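Local structure of tyrosinase (Burkholderia thailandensis, 5ZRD) at residues H277-L282 / H463-L467; F287-D292 / S440-Y446; V252-T256 / V270-S275; A218-G222 / P232-Y238. The protein probably uses a pair of copper ions to oxidise monophenols with molecular oxygen to catechols and on to quinones, as other tyrosinases do. One frame throughout, in Å; residues are numbered along the deposited sequence.

Interaction 1 (H277-L282 / H463-L467). With CU (copper (II) ion), chain K; O (oxygen atom), chain L.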
loop_
_atom_site.group_PDB
_atom_site.type_symbol
_atom_site.label_atom_id
_atom_site.label_comp_id
_atom_site.label_asym_id
_atom_site.label_seq_id
_atom_site.Cartn_x
_atom_site.Cartn_y
_atom_site.Cartn_z
ATOM N N HIS A 277 37.036 1.717 10.931
ATOM C CA HIS A 277 35.919 2.112 11.808
ATOM C C HIS A 277 34.971 0.930 12.029
ATOM O O HIS A 277 34.696 0.568 13.166
ATOM C CB HIS A 277 35.189 3.341 11.265
ATOM C CG HIS A 277 33.730 3.370 11.576
ATOM N ND1 HIS A 277 32.799 2.708 10.793
ATOM C CD2 HIS A 277 33.022 3.999 12.532
ATOM C CE1 HIS A 277 31.579 2.927 11.265
ATOM N NE2 HIS A 277 31.677 3.724 12.320
ATOM N N ASN A 278 34.484 0.366 10.935
ATOM C CA ASN A 278 33.674 -0.841 10.953
ATOM C C ASN A 278 34.335 -1.915 11.832
ATOM O O ASN A 278 33.648 -2.519 12.687
ATOM C CB ASN A 278 33.404 -1.347 9.541
ATOM C CG ASN A 278 32.401 -0.505 8.792
ATOM O OD1 ASN A 278 31.918 0.504 9.308
ATOM N ND2 ASN A 278 32.086 -0.907 7.573
ATOM N N ASP A 279 35.641 -2.123 11.678
ATOM C CA ASP A 279 36.344 -3.167 12.458
ATOM C C ASP A 279 36.178 -2.980 13.959
ATOM O O ASP A 279 35.944 -3.952 14.686
ATOM C CB ASP A 279 37.843 -3.204 12.124
ATOM C CG ASP A 279 38.130 -3.558 10.652
ATOM O OD1 ASP A 279 37.269 -4.167 9.953
ATOM O OD2 ASP A 279 39.240 -3.218 10.191
ATOM N N ILE A 280 36.278 -1.733 14.427
ATOM C CA ILE A 280 36.330 -1.451 15.838
ATOM C C ILE A 280 34.931 -1.723 16.392
ATOM O O ILE A 280 34.791 -2.266 17.452
ATOM C CB ILE A 280 36.846 -0.016 16.131
ATOM C CG1 ILE A 280 38.343 0.167 15.846
ATOM C CG2 ILE A 280 36.537 0.418 17.546
ATOM C CD1 ILE A 280 39.280 -0.779 16.606
ATOM N N HIS A 281 33.904 -1.302 15.684
ATOM C CA HIS A 281 32.567 -1.652 16.041
ATOM C C HIS A 281 32.424 -3.175 16.181
ATOM O O HIS A 281 31.790 -3.623 17.087
ATOM C CB HIS A 281 31.602 -1.161 14.960
ATOM C CG HIS A 281 31.146 0.248 15.129
ATOM N ND1 HIS A 281 29.933 0.557 15.710
ATOM C CD2 HIS A 281 31.697 1.416 14.727
ATOM C CE1 HIS A 281 29.751 1.861 15.645
ATOM N NE2 HIS A 281 30.848 2.426 15.094
ATOM N N LEU A 282 32.921 -3.974 15.238
ATOM C CA LEU A 282 32.664 -5.389 15.327
ATOM C C LEU A 282 33.474 -6.008 16.479
ATOM O O LEU A 282 33.007 -6.906 17.148
ATOM C CB LEU A 282 32.984 -6.075 13.997
ATOM C CG LEU A 282 32.161 -5.645 12.788
ATOM C CD1 LEU A 282 32.131 -6.739 11.733
ATOM C CD2 LEU A 282 30.742 -5.240 13.149
ATOM N N HIS A 463 40.855 -9.304 6.104
ATOM C CA HIS A 463 39.445 -9.251 6.492
ATOM C C HIS A 463 38.738 -8.031 5.853
ATOM O O HIS A 463 39.348 -7.071 5.414
ATOM C CB HIS A 463 39.313 -9.223 8.010
ATOM C CG HIS A 463 39.742 -7.921 8.614
ATOM N ND1 HIS A 463 41.016 -7.710 9.097
ATOM C CD2 HIS A 463 39.085 -6.753 8.769
ATOM C CE1 HIS A 463 41.113 -6.473 9.555
ATOM N NE2 HIS A 463 39.947 -5.864 9.359
ATOM N N LYS A 464 37.421 -8.126 5.800
ATOM C CA LYS A 464 36.534 -7.046 5.471
ATOM C C LYS A 464 35.337 -7.142 6.415
ATOM O O LYS A 464 34.671 -8.160 6.463
ATOM C CB LYS A 464 36.058 -7.129 4.023
ATOM C CG LYS A 464 35.086 -6.040 3.557
ATOM C CD LYS A 464 34.604 -6.346 2.148
ATOM C CE LYS A 464 33.550 -5.401 1.606
ATOM N NZ LYS A 464 34.195 -4.195 1.051
ATOM N N SER A 465 35.089 -6.038 7.111
ATOM C CA SER A 465 34.030 -5.890 8.066
ATOM C C SER A 465 32.850 -5.155 7.421
ATOM O O SER A 465 32.975 -4.011 7.023
ATOM C CB SER A 465 34.538 -5.144 9.274
ATOM O OG SER A 465 35.407 -5.947 10.084
ATOM N N ILE A 466 31.704 -5.800 7.358
ATOM C CA ILE A 466 30.457 -5.149 6.936
ATOM C C ILE A 466 29.628 -4.847 8.197
ATOM O O ILE A 466 28.947 -5.724 8.793
ATOM C CB ILE A 466 29.680 -6.012 5.924
ATOM C CG1 ILE A 466 30.485 -6.353 4.663
ATOM C CG2 ILE A 466 28.396 -5.302 5.516
ATOM C CD1 ILE A 466 31.517 -7.428 4.850
ATOM N N LEU A 467 29.736 -3.616 8.644
ATOM C CA LEU A 467 28.901 -3.128 9.734
ATOM C C LEU A 467 27.518 -2.902 9.172
ATOM O O LEU A 467 27.369 -2.101 8.256
ATOM C CB LEU A 467 29.447 -1.802 10.245
ATOM C CG LEU A 467 28.667 -1.122 11.356
ATOM C CD1 LEU A 467 28.620 -1.995 12.600
ATOM C CD2 LEU A 467 29.298 0.224 11.683
HETATM CU CU CU K . 30.673 4.177 14.147
HETATM O O O L . 28.920 3.980 12.885
HETATM O O HOH W 1 37.145 -3.952 7.346
#
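L467 lays its CD2 methyl over the centre of the H281 imidazole face, a CH-pi contact with CD2 4.0 Å from the ring centroid, while the same methyl comes obliquely within 3.6 Å of H277 CE1. With CG anti to the backbone N (chi1 178°), the leucine reaches from just past strand 456-466 to the two rings, and its CD1 packs on L282. Both imidazoles, on helix 274-285, bind copper through NE2, at 2.1 Å for H277 and 2.0 Å for H281; H320 and the oxygen atom complete the set of ligands. Their ND1 atoms point at backbone carbonyls, H277 to E274 O and H281 to M304 O, which fixes the ring rotations. N278 crosses L467, its OD1 resting near CB, and sends ND2 to S465 O (3.3 Å), with that oxygen close to the amide plane. The next residue, D279, is gripped three times. S465 OG donates to OD1 from the anti side (2.6 Å), a water bridging to S465 N donates to OD1 as well, and H463 NE2 gives OD2 a nearly straight bond of 174°. The acceptor lies in the H463 ring plane but is met from above the carboxylate plane, and Y289 OH holds ND1. Such a buried, triply donated carboxylate is probably ionised, joining the copper-bearing helix firmly to the sheet edge.

Interaction 2 (F287-D292 / S440-Y446)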
loop_
_atom_site.group_PDB
_atom_site.type_symbol
_atom_site.label_atom_id
_atom_site.label_comp_id
_atom_site.label_asym_id
_atom_site.label_seq_id
_atom_site.Cartn_x
_atom_site.Cartn_y
_atom_site.Cartn_z
ATOM N N PHE A 287 32.381 -9.566 17.668
ATOM C CA PHE A 287 33.102 -10.484 16.769
ATOM C C PHE A 287 34.543 -10.733 17.257
ATOM O O PHE A 287 35.378 -9.792 17.393
ATOM C CB PHE A 287 33.122 -9.911 15.355
ATOM C CG PHE A 287 31.769 -9.845 14.712
ATOM C CD1 PHE A 287 30.866 -8.871 15.084
ATOM C CD2 PHE A 287 31.396 -10.763 13.750
ATOM C CE1 PHE A 287 29.605 -8.815 14.516
ATOM C CE2 PHE A 287 30.150 -10.682 13.151
ATOM C CZ PHE A 287 29.256 -9.713 13.544
ATOM N N ASP A 288 34.818 -12.003 17.546
ATOM C CA ASP A 288 36.166 -12.542 17.775
ATOM C C ASP A 288 36.968 -12.369 16.515
ATOM O O ASP A 288 36.479 -12.821 15.494
ATOM C CB ASP A 288 36.052 -14.065 18.032
ATOM C CG ASP A 288 36.924 -14.557 19.187
ATOM O OD1 ASP A 288 37.800 -13.824 19.708
ATOM O OD2 ASP A 288 36.712 -15.720 19.593
ATOM N N TYR A 289 38.175 -11.765 16.520
ATOM C CA TYR A 289 38.986 -11.760 15.244
ATOM C C TYR A 289 39.145 -13.199 14.727
ATOM O O TYR A 289 39.140 -13.439 13.503
ATOM C CB TYR A 289 40.388 -11.150 15.370
ATOM C CG TYR A 289 41.012 -10.758 14.047
ATOM C CD1 TYR A 289 40.407 -9.801 13.241
ATOM C CD2 TYR A 289 42.201 -11.323 13.585
ATOM C CE1 TYR A 289 40.961 -9.411 12.028
ATOM C CE2 TYR A 289 42.754 -10.962 12.360
ATOM C CZ TYR A 289 42.142 -9.987 11.579
ATOM O OH TYR A 289 42.669 -9.562 10.378
ATOM N N GLY A 290 39.256 -14.139 15.666
ATOM C CA GLY A 290 39.117 -15.555 15.360
ATOM C C GLY A 290 40.289 -16.027 14.526
ATOM O O GLY A 290 41.393 -15.483 14.635
ATOM N N GLY A 291 40.053 -17.020 13.680
ATOM C CA GLY A 291 41.130 -17.539 12.851
ATOM C C GLY A 291 40.635 -18.168 11.557
ATOM O O GLY A 291 39.808 -17.594 10.799
ATOM N N ASP A 292 41.123 -19.398 11.383
ATOM C CA ASP A 292 41.287 -20.103 10.114
ATOM C C ASP A 292 40.087 -21.016 9.699
ATOM O O ASP A 292 40.080 -21.626 8.610
ATOM C CB ASP A 292 42.563 -20.927 10.288
ATOM C CG ASP A 292 43.080 -21.455 9.017
ATOM O OD1 ASP A 292 42.485 -21.172 7.959
ATOM O OD2 ASP A 292 44.087 -22.167 9.075
ATOM N N SER A 440 25.583 -7.663 11.210
ATOM C CA SER A 440 26.932 -7.411 10.687
ATOM C C SER A 440 27.626 -8.734 10.364
ATOM O O SER A 440 27.174 -9.788 10.842
ATOM C CB SER A 440 27.746 -6.609 11.682
ATOM O OG SER A 440 27.118 -5.361 11.979
ATOM N N PHE A 441 28.686 -8.682 9.543
ATOM C CA PHE A 441 29.441 -9.891 9.167
ATOM C C PHE A 441 30.843 -9.536 8.666
ATOM O O PHE A 441 31.135 -8.412 8.290
ATOM C CB PHE A 441 28.676 -10.776 8.176
ATOM C CG PHE A 441 28.428 -10.233 6.801
ATOM C CD1 PHE A 441 27.340 -9.425 6.543
ATOM C CD2 PHE A 441 29.240 -10.580 5.741
ATOM C CE1 PHE A 441 27.107 -8.917 5.267
ATOM C CE2 PHE A 441 29.011 -10.077 4.465
ATOM C CZ PHE A 441 27.936 -9.260 4.225
ATOM N N ILE A 442 31.727 -10.533 8.750
ATOM C CA ILE A 442 33.105 -10.396 8.353
ATOM C C ILE A 442 33.393 -11.420 7.258
ATOM O O ILE A 442 32.899 -12.534 7.322
ATOM C CB ILE A 442 34.063 -10.594 9.530
ATOM C CG1 ILE A 442 33.692 -9.717 10.733
ATOM C CG2 ILE A 442 35.492 -10.363 9.055
ATOM C CD1 ILE A 442 34.394 -10.111 12.013
ATOM N N MET A 443 34.143 -10.977 6.237
ATOM C CA MET A 443 34.698 -11.834 5.207
ATOM C C MET A 443 36.207 -11.906 5.459
ATOM O O MET A 443 36.829 -10.867 5.638
ATOM C CB MET A 443 34.436 -11.278 3.806
ATOM C CG MET A 443 32.995 -11.212 3.469
ATOM S SD MET A 443 32.651 -10.435 1.867
ATOM C CE MET A 443 33.635 -11.485 0.799
ATOM N N LYS A 444 36.751 -13.122 5.546
ATOM C CA LYS A 444 38.183 -13.369 5.735
ATOM C C LYS A 444 38.660 -14.180 4.531
ATOM O O LYS A 444 38.015 -15.154 4.173
ATOM C CB LYS A 444 38.425 -14.120 7.044
ATOM C CG LYS A 444 38.394 -13.261 8.297
ATOM C CD LYS A 444 38.761 -14.026 9.531
ATOM C CE LYS A 444 40.174 -13.748 9.991
ATOM N NZ LYS A 444 40.493 -14.474 11.243
ATOM N N ALA A 445 39.693 -13.731 3.834
ATOM C CA ALA A 445 40.082 -14.393 2.584
ATOM C C ALA A 445 41.384 -15.164 2.802
ATOM O O ALA A 445 42.273 -14.689 3.499
ATOM C CB ALA A 445 40.199 -13.389 1.463
ATOM N N TYR A 446 41.460 -16.351 2.202
ATOM C CA TYR A 446 42.625 -17.227 2.279
ATOM C C TYR A 446 43.008 -17.748 0.888
ATOM O O TYR A 446 42.172 -17.968 0.002
ATOM C CB TYR A 446 42.351 -18.421 3.199
ATOM C CG TYR A 446 42.049 -18.027 4.613
ATOM C CD1 TYR A 446 43.054 -17.854 5.544
ATOM C CD2 TYR A 446 40.755 -17.753 5.010
ATOM C CE1 TYR A 446 42.781 -17.466 6.851
ATOM C CE2 TYR A 446 40.461 -17.360 6.308
ATOM C CZ TYR A 446 41.476 -17.214 7.236
ATOM O OH TYR A 446 41.186 -16.816 8.510
HETATM O O HOH W 2 43.198 -14.678 11.797
#
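K444 NZ is gripped from the loop 287-292 by two carbonyls, Y289 O at 2.8 Å and G291 O at 3.2 Å. The lysine stands on strand 441-450, an inner strand of the mixed four-stranded sheet, and the loop that follows the copper-bearing helix 274-285 runs along the strand in nearly the same direction. A bend at chi3 (103°) turns the ammonium group up to the loop, where it also donates to a water, its third polar partner, and sits over one face of the Y289 ring, a cation-pi contact 4.5 Å from NZ to the centroid. The buried ammonium charge is probably balanced by the carbonyl dipoles, the water and the ring face. The Y289 ring is itself held at its OH by Y460 and H463, and its edge-to-face contact with W219 helps fix it. G291 O is shared: Y446 OH comes within 2.8 Å, though that hydroxyl also reaches E506 and its proton may go there. Farther on, D292 OD1 lies over one face of the Y446 ring near its rim, in a poorly ordered part of the loop. At the other end the contact turns apolar. F287 and I442 run antiparallel alongside one another, and I442 CD1 nestles against the ring obliquely, 3.5 Å from F287 CD2, with L282 of helix 274-285 packing on both side chains. Beyond it, the ring edge of F287 meets the chain just before the strand, where CZ stops 3.4 Å from S440 O.

Interaction 3 (V252-T256 / V270-S275)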
loop_
_atom_site.group_PDB
_atom_site.type_symbol
_atom_site.label_atom_id
_atom_site.label_comp_id
_atom_site.label_asym_id
_atom_site.label_seq_id
_atom_site.Cartn_x
_atom_site.Cartn_y
_atom_site.Cartn_z
ATOM N N VAL A 252 36.503 8.641 -1.928
ATOM C CA VAL A 252 36.786 7.256 -1.647
ATOM C C VAL A 252 37.372 7.117 -0.246
ATOM O O VAL A 252 37.353 6.013 0.316
ATOM C CB VAL A 252 37.688 6.629 -2.716
ATOM C CG1 VAL A 252 37.023 6.741 -4.069
ATOM C CG2 VAL A 252 39.097 7.202 -2.736
ATOM N N PHE A 253 37.851 8.237 0.316
ATOM C CA PHE A 253 38.220 8.257 1.701
ATOM C C PHE A 253 36.978 8.064 2.577
ATOM O O PHE A 253 37.056 7.444 3.642
ATOM C CB PHE A 253 38.909 9.565 2.100
ATOM C CG PHE A 253 39.212 9.700 3.573
ATOM C CD1 PHE A 253 40.243 8.980 4.144
ATOM C CD2 PHE A 253 38.411 10.470 4.397
ATOM C CE1 PHE A 253 40.522 9.093 5.499
ATOM C CE2 PHE A 253 38.663 10.574 5.760
ATOM C CZ PHE A 253 39.726 9.889 6.311
ATOM N N SER A 254 35.848 8.602 2.121
ATOM C CA SER A 254 34.715 8.815 2.983
ATOM C C SER A 254 33.987 7.511 3.323
ATOM O O SER A 254 33.401 7.466 4.374
ATOM C CB SER A 254 33.756 9.802 2.390
ATOM O OG SER A 254 33.082 9.234 1.281
ATOM N N ASN A 255 33.963 6.488 2.476
ATOM C CA ASN A 255 32.930 5.449 2.676
ATOM C C ASN A 255 33.224 4.175 1.871
ATOM O O ASN A 255 33.930 4.209 0.879
ATOM C CB ASN A 255 31.540 5.987 2.326
ATOM C CG ASN A 255 31.245 6.085 0.844
ATOM O OD1 ASN A 255 30.706 5.139 0.265
ATOM N ND2 ASN A 255 31.518 7.241 0.228
ATOM N N THR A 256 32.602 3.078 2.279
ATOM C CA THR A 256 32.876 1.744 1.714
ATOM C C THR A 256 32.278 1.584 0.322
ATOM O O THR A 256 32.786 0.788 -0.480
ATOM C CB THR A 256 32.361 0.628 2.636
ATOM O OG1 THR A 256 31.013 0.913 3.034
ATOM C CG2 THR A 256 33.221 0.475 3.876
ATOM N N VAL A 270 42.387 1.199 -2.338
ATOM C CA VAL A 270 42.187 2.272 -1.369
ATOM C C VAL A 270 41.319 1.757 -0.212
ATOM O O VAL A 270 40.459 0.899 -0.379
ATOM C CB VAL A 270 41.611 3.548 -2.003
ATOM C CG1 VAL A 270 42.354 3.932 -3.266
ATOM C CG2 VAL A 270 40.150 3.435 -2.281
ATOM N N THR A 271 41.574 2.314 0.958
ATOM C CA THR A 271 40.846 2.000 2.156
ATOM C C THR A 271 40.197 3.277 2.698
ATOM O O THR A 271 40.909 4.193 3.061
ATOM C CB THR A 271 41.753 1.429 3.250
ATOM O OG1 THR A 271 42.289 0.216 2.737
ATOM C CG2 THR A 271 41.004 1.168 4.543
ATOM N N PRO A 272 38.868 3.303 2.785
ATOM C CA PRO A 272 38.138 4.389 3.382
ATOM C C PRO A 272 38.269 4.366 4.909
ATOM O O PRO A 272 38.471 3.302 5.530
ATOM C CB PRO A 272 36.680 4.158 2.978
ATOM C CG PRO A 272 36.571 2.646 2.834
ATOM C CD PRO A 272 37.973 2.167 2.544
ATOM N N VAL A 273 38.147 5.532 5.520
ATOM C CA VAL A 273 38.225 5.573 6.967
ATOM C C VAL A 273 37.093 4.731 7.571
ATOM O O VAL A 273 37.225 4.235 8.679
ATOM C CB VAL A 273 38.190 7.006 7.529
ATOM C CG1 VAL A 273 36.885 7.729 7.254
ATOM C CG2 VAL A 273 38.477 6.976 9.022
ATOM N N GLU A 274 35.985 4.586 6.839
ATOM C CA GLU A 274 34.826 3.835 7.299
ATOM C C GLU A 274 35.174 2.360 7.597
ATOM O O GLU A 274 34.479 1.733 8.388
ATOM C CB GLU A 274 33.682 3.885 6.285
ATOM C CG GLU A 274 32.344 3.544 6.898
ATOM C CD GLU A 274 31.148 3.624 5.959
ATOM O OE1 GLU A 274 29.965 3.461 6.456
ATOM O OE2 GLU A 274 31.385 3.766 4.726
ATOM N N SER A 275 36.197 1.835 6.938
ATOM C CA SER A 275 36.538 0.410 6.983
ATOM C C SER A 275 37.108 0.022 8.354
ATOM O O SER A 275 36.533 -0.784 9.051
ATOM C CB SER A 275 37.448 0.052 5.819
ATOM O OG SER A 275 37.621 -1.355 5.700
#
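F253 O and T256 N, three residues apart, are the two backbone atoms through which the junction of helices 250-254 and 256-265 is bonded to the lead-in of helix 274-285. At this junction N255 is the N-cap of helix 256-265. Among the polar links, V273 N donates to F253 O in the carbonyl plane (2.9 Å, 152° at the hydrogen). The second runs the other way: T256 N gives its proton to E274 OE2 (2.8 Å), which it meets nearly along the C-O axis. E274 gets there with an extended chain and CG anti to the backbone N (chi1 -160°); its other oxygen, OE1, accepts from G86 N, so the carboxylate ties the first turn of helix 256-265 to the loop that carries the copper ligand H85. Within the junction, N255 ND2 donates to S254 OG (2.7 Å), with the acceptor close to the amide plane.

Van der Waals contacts make up the rest. P272 wedges its ring against the backbone carbonyls of the junction, CB 3.3 Å from V252 O. V252 and V270 cross at about a right angle through their CG2 methyls. V273 covers one face of the F253 ring, a CH-pi contact made by CG1, while W330 stacks on the same phenyl; V273 CB comes to 3.5 Å from F253 CZ.

Interaction 4 (A218-G222 / P232-Y238)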
loop_
_atom_site.group_PDB
_atom_site.type_symbol
_atom_site.label_atom_id
_atom_site.label_comp_id
_atom_site.label_asym_id
_atom_site.label_seq_id
_atom_site.Cartn_x
_atom_site.Cartn_y
_atom_site.Cartn_z
ATOM N N ALA A 218 44.038 -8.174 19.104
ATOM C CA ALA A 218 44.162 -9.119 17.990
ATOM C C ALA A 218 43.666 -8.462 16.703
ATOM O O ALA A 218 44.266 -8.601 15.678
ATOM C CB ALA A 218 43.374 -10.383 18.266
ATOM N N TRP A 219 42.517 -7.819 16.770
ATOM C CA TRP A 219 42.001 -7.066 15.633
ATOM C C TRP A 219 43.023 -6.022 15.174
ATOM O O TRP A 219 43.295 -5.898 13.975
ATOM C CB TRP A 219 40.688 -6.387 15.999
ATOM C CG TRP A 219 39.452 -7.193 15.752
ATOM C CD1 TRP A 219 38.811 -8.014 16.633
ATOM C CD2 TRP A 219 38.644 -7.181 14.573
ATOM N NE1 TRP A 219 37.665 -8.514 16.083
ATOM C CE2 TRP A 219 37.542 -8.033 14.816
ATOM C CE3 TRP A 219 38.751 -6.569 13.323
ATOM C CZ2 TRP A 219 36.542 -8.244 13.874
ATOM C CZ3 TRP A 219 37.769 -6.799 12.383
ATOM C CH2 TRP A 219 36.684 -7.629 12.652
ATOM N N LEU A 220 43.591 -5.279 16.122
ATOM C CA LEU A 220 44.598 -4.251 15.768
ATOM C C LEU A 220 45.860 -4.888 15.171
ATOM O O LEU A 220 46.401 -4.410 14.167
ATOM C CB LEU A 220 44.928 -3.430 17.012
ATOM C CG LEU A 220 43.836 -2.445 17.416
ATOM C CD1 LEU A 220 44.062 -1.984 18.834
ATOM C CD2 LEU A 220 43.812 -1.254 16.475
ATOM N N LYS A 221 46.315 -5.970 15.785
ATOM C CA LYS A 221 47.459 -6.687 15.271
ATOM C C LYS A 221 47.178 -7.274 13.886
ATOM O O LYS A 221 47.977 -7.071 13.007
ATOM C CB LYS A 221 47.868 -7.832 16.199
ATOM C CG LYS A 221 49.251 -8.376 15.890
ATOM C CD LYS A 221 49.742 -9.423 16.880
ATOM C CE LYS A 221 51.152 -9.902 16.575
ATOM N NZ LYS A 221 51.336 -11.343 16.895
ATOM N N GLY A 222 46.059 -7.983 13.686
ATOM C CA GLY A 222 45.864 -8.802 12.458
ATOM C C GLY A 222 46.311 -10.255 12.654
ATOM O O GLY A 222 46.419 -11.046 11.706
ATOM N N PRO A 232 52.316 -4.864 14.725
ATOM C CA PRO A 232 51.142 -4.946 13.848
ATOM C C PRO A 232 51.527 -5.501 12.468
ATOM O O PRO A 232 52.463 -4.998 11.856
ATOM C CB PRO A 232 50.580 -3.513 13.781
ATOM C CG PRO A 232 51.674 -2.620 14.332
ATOM C CD PRO A 232 52.502 -3.499 15.243
ATOM N N THR A 233 50.838 -6.552 12.029
ATOM C CA THR A 233 50.906 -7.043 10.644
ATOM C C THR A 233 50.215 -6.044 9.700
ATOM O O THR A 233 49.645 -5.012 10.136
ATOM C CB THR A 233 50.272 -8.435 10.491
ATOM O OG1 THR A 233 48.846 -8.325 10.385
ATOM C CG2 THR A 233 50.636 -9.375 11.629
ATOM N N ARG A 234 50.255 -6.377 8.412
ATOM C CA ARG A 234 49.696 -5.558 7.327
ATOM C C ARG A 234 48.190 -5.817 7.197
ATOM O O ARG A 234 47.559 -5.165 6.401
ATOM C CB ARG A 234 50.403 -5.831 5.980
ATOM C CG ARG A 234 50.110 -7.209 5.385
ATOM C CD ARG A 234 50.649 -7.524 3.984
ATOM N NE ARG A 234 52.071 -7.833 3.987
ATOM C CZ ARG A 234 53.032 -6.913 3.976
ATOM N NH1 ARG A 234 54.278 -7.286 4.227
ATOM N NH2 ARG A 234 52.744 -5.638 3.716
ATOM N N ASN A 235 47.629 -6.762 7.942
ATOM C CA ASN A 235 46.209 -7.110 7.806
ATOM C C ASN A 235 45.307 -6.530 8.897
ATOM O O ASN A 235 44.085 -6.665 8.777
ATOM C CB ASN A 235 45.977 -8.600 8.002
ATOM C CG ASN A 235 46.872 -9.381 7.092
ATOM O OD1 ASN A 235 47.707 -10.141 7.582
ATOM N ND2 ASN A 235 46.762 -9.105 5.799
ATOM N N GLY A 236 45.883 -6.031 9.980
ATOM C CA GLY A 236 45.109 -5.654 11.151
ATOM C C GLY A 236 44.445 -4.281 11.005
ATOM O O GLY A 236 44.550 -3.633 9.978
ATOM N N VAL A 237 43.743 -3.855 12.053
ATOM C CA VAL A 237 43.075 -2.573 12.026
ATOM C C VAL A 237 44.117 -1.458 12.047
ATOM O O VAL A 237 43.871 -0.406 11.489
ATOM C CB VAL A 237 42.084 -2.408 13.190
ATOM C CG1 VAL A 237 41.390 -1.049 13.108
ATOM C CG2 VAL A 237 41.080 -3.551 13.196
ATOM N N TYR A 238 45.275 -1.704 12.650
ATOM C CA TYR A 238 46.308 -0.693 12.664
ATOM C C TYR A 238 46.728 -0.325 11.232
ATOM O O TYR A 238 46.702 0.890 10.812
ATOM C CB TYR A 238 47.498 -1.164 13.500
ATOM C CG TYR A 238 48.660 -0.209 13.529
ATOM C CD1 TYR A 238 49.620 -0.205 12.526
ATOM C CD2 TYR A 238 48.800 0.705 14.563
ATOM C CE1 TYR A 238 50.698 0.678 12.565
ATOM C CE2 TYR A 238 49.868 1.592 14.612
ATOM C CZ TYR A 238 50.825 1.576 13.614
ATOM O OH TYR A 238 51.867 2.451 13.678
HETATM O O HOH W 3 47.718 -4.086 11.749
#
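V237 holds CG1 opposite its backbone N (chi1 -179°), a setting that swings CG2 beside the N and out to W219, where it meets the indole edge 3.8 Å from CE3. T233 turns OG1 between its backbone N and carbonyl carbon (chi1 81°), and from there the hydroxyl donates to K221 O (3.0 Å). The same OG1 accepts from N235 N, making an ST turn. K221 O also takes a weak bond from T233 N. The two carbonyls before it have donors as well: W219 O accepts from V237 N (2.8 Å, 160° at the hydrogen) and L220 O takes a weak bond from Y238 N. A water lies 2.8 Å from L220 O and 2.7 Å from T233 O, although more acceptors surround it than it has protons. In effect the C-terminal end of one helix is closed by the N-terminal end of the next, with G236 at the N-cap position of helix 237-244. G222, leaving the helix with positive phi, and G236 bring their backbones together, CA to CA 3.5 Å. On the apolar side L220 CD2 packs on V237 CB, crossing it obliquely. The indole NH of W219 is taken by F287 O, and the indole also meets H463 edge-to-face. W219 and V237 both pack on D279 of helix 274-285, while L220 leans on helix 122-127 and W219 also touches S465 of strand 456-466.

Overall arrangement
From the N terminus, interaction 4 comes first, closing the short loop between helices 205-221 and 237-244. Interaction 3 follows in series, folding the chain after helix 256-265 back on the junction before it and leading into helix 274-285. That helix opens interaction 1, a long closure ending on strand 456-466; interaction 2 is nested inside it, tying loop 287-292 to the neighbouring strand 441-450. Interactions 1 and 2 meet on these adjacent strands, and W219 of interaction 4 packs against both. Interaction 3 touches interaction 1 alone. Helix 274-285, used by both, joins the helices near the copper to the sheet.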